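Local coordinates for uncharacterized protein conserved in bacteria (Streptococcus suis, PDB 4FZQ) that is a surface antigen that mediates attachment to host cells, here represented by its G5 domain, which probably contributes to that adhesion, at residues Y32-V43 and E63-V74. The protein carries 1 engineered substitution. Numbering follows the deposited sequence.
Sequences YLLQEGKAGKKV and ETVVEGQNRILV
With chi1 at 58°, Tyr32 carries its CG between the backbone N and the carbonyl carbon, which swings the ring across to Val74; Val74 in turn has CG1 opposite its own N and CB over one ring face. This CH-pi contact, 4.0 Å from Val74 CB to the centroid of the Tyr32 ring, marks one end of the pairing within the elongated, all-beta G5 domain. Two antiparallel ladders make up the contact, one in each of the domain's two three-stranded sheets, joined by a pair of non-strand linkers. At the Tyr32 end, Val74 N donates to Tyr32 O at 2.8 Å with a nearly straight N-H...O angle of 167°, and Leu34 N donates to Ile72 O. Alongside, Leu34 CB rests 3.4 Å from Ile72 CG2, while the Leu34 branch point reaches on to Val74 CG2. Arg71 extends its chain past the 36-37 peptide; Glu36 O lies at the edge of the guanidinium, near its plane, and water 1 donates to that carbonyl while weakly accepting from Arg71 NH1. Arg71 NE is salt-bridged to Glu18, tying in strand 18-22. Between the ladders, Gln69 N donates to Lys38 O at 2.8 Å. Gly37 comes close to the Gln69-Arg71 backbone, its CA 3.1 Å from Gln69 O. In the second sheet, Lys41 and Val66 exchange two backbone bonds, as do Val43 and Thr64, and strand 63-66 continues the sheet into the second subunit, where Thr64 OG1 bonds Thr64 OG1 of that chain. Back at the linker, the Lys38 chain bends at chi2 and chi3, bringing NZ 2.6 Å from Gln69 OE1, 46° out of the amide carbonyl plane.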
loop_
_atom_site.group_PDB
_atom_site.type_symbol
_atom_site.label_atom_id
_atom_site.label_comp_id
_atom_site.label_asym_id
_atom_site.label_seq_id
_atom_site.Cartn_x
_atom_site.Cartn_y
_atom_site.Cartn_z
ATOM N N TYR A 32 4.500 10.263 23.010
ATOM C CA TYR A 32 3.379 11.059 22.528
ATOM C C TYR A 32 3.768 11.663 21.181
ATOM O O TYR A 32 4.946 11.667 20.818
ATOM C CB TYR A 32 3.076 12.186 23.520
ATOM C CG TYR A 32 4.260 13.096 23.754
ATOM C CD1 TYR A 32 5.369 12.655 24.470
ATOM C CD2 TYR A 32 4.299 14.375 23.207
ATOM C CE1 TYR A 32 6.495 13.466 24.633
ATOM C CE2 TYR A 32 5.420 15.192 23.359
ATOM C CZ TYR A 32 6.515 14.730 24.073
ATOM O OH TYR A 32 7.640 15.516 24.218
ATOM N N LEU A 33 2.801 12.169 20.427
ATOM C CA LEU A 33 3.155 12.778 19.159
ATOM C C LEU A 33 3.286 14.271 19.366
ATOM O O LEU A 33 2.457 14.887 20.024
ATOM C CB LEU A 33 2.126 12.452 18.067
ATOM C CG LEU A 33 0.648 12.825 18.155
ATOM C CD1 LEU A 33 0.465 14.331 18.206
ATOM C CD2 LEU A 33 -0.057 12.257 16.922
ATOM N N LEU A 34 4.357 14.843 18.829
ATOM C CA LEU A 34 4.613 16.269 18.960
ATOM C C LEU A 34 3.711 17.036 18.005
ATOM O O LEU A 34 3.285 18.150 18.298
ATOM C CB LEU A 34 6.068 16.574 18.632
ATOM C CG LEU A 34 6.839 17.388 19.667
ATOM C CD1 LEU A 34 8.178 17.793 19.069
ATOM C CD2 LEU A 34 6.037 18.617 20.076
ATOM N N GLN A 35 3.453 16.443 16.845
ATOM C CA GLN A 35 2.580 17.051 15.857
ATOM C C GLN A 35 2.105 15.950 14.919
ATOM O O GLN A 35 2.826 14.984 14.661
ATOM C CB GLN A 35 3.297 18.181 15.102
ATOM C CG GLN A 35 4.179 17.756 13.956
ATOM C CD GLN A 35 4.907 18.932 13.306
ATOM O OE1 GLN A 35 5.574 18.771 12.284
ATOM N NE2 GLN A 35 4.789 20.115 13.902
ATOM N N GLU A 36 0.880 16.089 14.426
ATOM C CA GLU A 36 0.298 15.071 13.564
ATOM C C GLU A 36 0.810 15.056 12.135
ATOM O O GLU A 36 0.715 14.040 11.455
ATOM C CB GLU A 36 -1.230 15.192 13.588
ATOM C CG GLU A 36 -1.803 15.048 15.003
ATOM C CD GLU A 36 -3.205 14.453 15.034
ATOM O OE1 GLU A 36 -4.159 15.121 14.569
ATOM O OE2 GLU A 36 -3.346 13.310 15.530
ATOM N N GLY A 37 1.348 16.180 11.685
ATOM C CA GLY A 37 1.868 16.251 10.332
ATOM C C GLY A 37 0.825 16.129 9.240
ATOM O O GLY A 37 -0.152 15.394 9.376
ATOM N N LYS A 38 1.038 16.866 8.155
ATOM C CA LYS A 38 0.137 16.863 7.008
ATOM C C LYS A 38 0.808 16.204 5.819
ATOM O O LYS A 38 2.004 16.362 5.603
ATOM C CB LYS A 38 -0.260 18.294 6.633
ATOM C CG LYS A 38 -1.316 18.917 7.541
ATOM C CD LYS A 38 -0.728 19.887 8.568
ATOM C CE LYS A 38 -0.261 21.191 7.917
ATOM N NZ LYS A 38 0.116 22.229 8.924
ATOM N N ALA A 39 0.028 15.471 5.044
ATOM C CA ALA A 39 0.551 14.779 3.872
ATOM C C ALA A 39 1.162 15.723 2.842
ATOM O O ALA A 39 0.712 16.858 2.672
ATOM C CB ALA A 39 -0.560 13.964 3.217
ATOM N N GLY A 40 2.204 15.241 2.171
ATOM C CA GLY A 40 2.833 16.017 1.126
ATOM C C GLY A 40 1.931 15.930 -0.099
ATOM O O GLY A 40 0.860 15.330 -0.050
ATOM N N LYS A 41 2.369 16.474 -1.221
ATOM C CA LYS A 41 1.505 16.480 -2.384
ATOM C C LYS A 41 2.226 16.301 -3.721
ATOM O O LYS A 41 3.310 16.841 -3.936
ATOM C CB LYS A 41 0.747 17.806 -2.366
ATOM C CG LYS A 41 -0.554 17.841 -3.111
ATOM C CD LYS A 41 -1.315 19.121 -2.743
ATOM C CE LYS A 41 -1.690 19.141 -1.256
ATOM N NZ LYS A 41 -2.472 20.351 -0.871
ATOM N N LYS A 42 1.618 15.530 -4.610
ATOM C CA LYS A 42 2.170 15.325 -5.946
ATOM C C LYS A 42 1.061 15.721 -6.906
ATOM O O LYS A 42 0.081 14.999 -7.069
ATOM C CB LYS A 42 2.551 13.873 -6.158
ATOM C CG LYS A 42 3.032 13.533 -7.551
ATOM C CD LYS A 42 3.358 12.050 -7.607
ATOM C CE LYS A 42 3.498 11.543 -9.025
ATOM N NZ LYS A 42 3.452 10.042 -9.060
ATOM N N VAL A 43 1.205 16.891 -7.518
ATOM C CA VAL A 43 0.204 17.389 -8.453
ATOM C C VAL A 43 0.637 17.259 -9.907
ATOM O O VAL A 43 1.682 17.771 -10.302
ATOM C CB VAL A 43 -0.114 18.861 -8.198
ATOM C CG1 VAL A 43 -1.097 19.347 -9.215
ATOM C CG2 VAL A 43 -0.662 19.040 -6.800
ATOM N N GLU A 63 4.586 17.906 -13.415
ATOM C CA GLU A 63 4.473 17.134 -12.196
ATOM C C GLU A 63 5.219 17.894 -11.095
ATOM O O GLU A 63 6.439 18.081 -11.161
ATOM C CB GLU A 63 5.086 15.760 -12.453
ATOM C CG GLU A 63 4.751 14.677 -11.471
ATOM C CD GLU A 63 5.336 13.347 -11.904
ATOM O OE1 GLU A 63 4.850 12.780 -12.907
ATOM O OE2 GLU A 63 6.295 12.871 -11.255
ATOM N N THR A 64 4.465 18.338 -10.095
ATOM C CA THR A 64 4.995 19.102 -8.977
ATOM C C THR A 64 4.905 18.331 -7.667
ATOM O O THR A 64 3.839 17.871 -7.286
ATOM C CB THR A 64 4.208 20.402 -8.814
ATOM O OG1 THR A 64 4.297 21.168 -10.021
ATOM C CG2 THR A 64 4.741 21.215 -7.640
ATOM N N VAL A 65 6.026 18.198 -6.973
ATOM C CA VAL A 65 6.043 17.491 -5.703
ATOM C C VAL A 65 6.319 18.479 -4.579
ATOM O O VAL A 65 7.356 19.130 -4.570
ATOM C CB VAL A 65 7.121 16.393 -5.692
ATOM C CG1 VAL A 65 7.335 15.887 -4.282
ATOM C CG2 VAL A 65 6.689 15.240 -6.585
ATOM N N VAL A 66 5.385 18.595 -3.636
ATOM C CA VAL A 66 5.538 19.503 -2.514
ATOM C C VAL A 66 5.662 18.740 -1.196
ATOM O O VAL A 66 4.783 17.954 -0.843
ATOM C CB VAL A 66 4.337 20.424 -2.401
ATOM C CG1 VAL A 66 4.617 21.510 -1.362
ATOM C CG2 VAL A 66 4.013 21.027 -3.754
ATOM N N GLU A 67 6.750 18.969 -0.467
ATOM C CA GLU A 67 6.960 18.296 0.808
ATOM C C GLU A 67 5.845 18.657 1.777
ATOM O O GLU A 67 5.319 19.766 1.743
ATOM C CB GLU A 67 8.302 18.704 1.417
ATOM C CG GLU A 67 8.563 18.105 2.797
ATOM C CD GLU A 67 8.694 16.582 2.763
ATOM O OE1 GLU A 67 9.725 16.084 2.240
ATOM O OE2 GLU A 67 7.762 15.890 3.249
ATOM N N GLY A 68 5.486 17.720 2.647
ATOM C CA GLY A 68 4.434 17.988 3.607
ATOM C C GLY A 68 4.985 18.360 4.966
ATOM O O GLY A 68 6.104 18.858 5.091
ATOM N N GLN A 69 4.191 18.117 5.997
ATOM C CA GLN A 69 4.604 18.409 7.358
ATOM C C GLN A 69 4.783 17.075 8.070
ATOM O O GLN A 69 3.900 16.220 8.022
ATOM C CB GLN A 69 3.529 19.248 8.050
ATOM C CG GLN A 69 3.809 19.577 9.505
ATOM C CD GLN A 69 2.651 20.315 10.160
ATOM O OE1 GLN A 69 2.403 21.480 9.864
ATOM N NE2 GLN A 69 1.931 19.633 11.050
ATOM N N ASN A 70 5.930 16.894 8.715
ATOM C CA ASN A 70 6.207 15.652 9.429
ATOM C C ASN A 70 5.315 15.399 10.634
ATOM O O ASN A 70 4.878 16.321 11.322
ATOM C CB ASN A 70 7.648 15.606 9.945
ATOM C CG ASN A 70 8.664 15.307 8.865
ATOM O OD1 ASN A 70 8.315 14.970 7.730
ATOM N ND2 ASN A 70 9.945 15.419 9.220
ATOM N N ARG A 71 5.055 14.124 10.873
ATOM C CA ARG A 71 4.309 13.695 12.029
ATOM C C ARG A 71 5.494 13.425 12.960
ATOM O O ARG A 71 6.454 12.754 12.564
ATOM C CB ARG A 71 3.571 12.403 11.698
ATOM C CG ARG A 71 2.843 11.740 12.850
ATOM C CD ARG A 71 2.152 10.476 12.359
ATOM N NE ARG A 71 1.660 9.646 13.454
ATOM C CZ ARG A 71 0.651 9.982 14.252
ATOM N NH1 ARG A 71 0.019 11.136 14.069
ATOM N NH2 ARG A 71 0.283 9.170 15.235
ATOM N N ILE A 72 5.476 13.966 14.168
ATOM C CA ILE A 72 6.597 13.729 15.065
ATOM C C ILE A 72 6.203 12.870 16.259
ATOM O O ILE A 72 5.320 13.239 17.039
ATOM C CB ILE A 72 7.217 15.055 15.598
ATOM C CG1 ILE A 72 7.989 15.780 14.493
ATOM C CG2 ILE A 72 8.196 14.759 16.712
ATOM C CD1 ILE A 72 8.129 15.124 13.115
ATOM N N LEU A 73 6.861 11.724 16.394
ATOM C CA LEU A 73 6.598 10.835 17.514
ATOM C C LEU A 73 7.771 10.979 18.482
ATOM O O LEU A 73 8.929 10.820 18.096
ATOM C CB LEU A 73 6.480 9.383 17.049
ATOM C CG LEU A 73 5.922 8.448 18.132
ATOM C CD1 LEU A 73 4.436 8.739 18.294
ATOM C CD2 LEU A 73 6.135 6.986 17.769
ATOM N N VAL A 74 7.466 11.300 19.734
ATOM C CA VAL A 74 8.495 11.479 20.755
ATOM C C VAL A 74 8.416 10.334 21.764
ATOM O O VAL A 74 7.361 10.076 22.336
ATOM C CB VAL A 74 8.315 12.836 21.496
ATOM C CG1 VAL A 74 9.505 13.097 22.389
ATOM C CG2 VAL A 74 8.173 13.977 20.489
HETATM O O HOH W 1 -0.380 11.568 11.040
HETATM O O HOH W 2 2.645 19.932 -11.939
#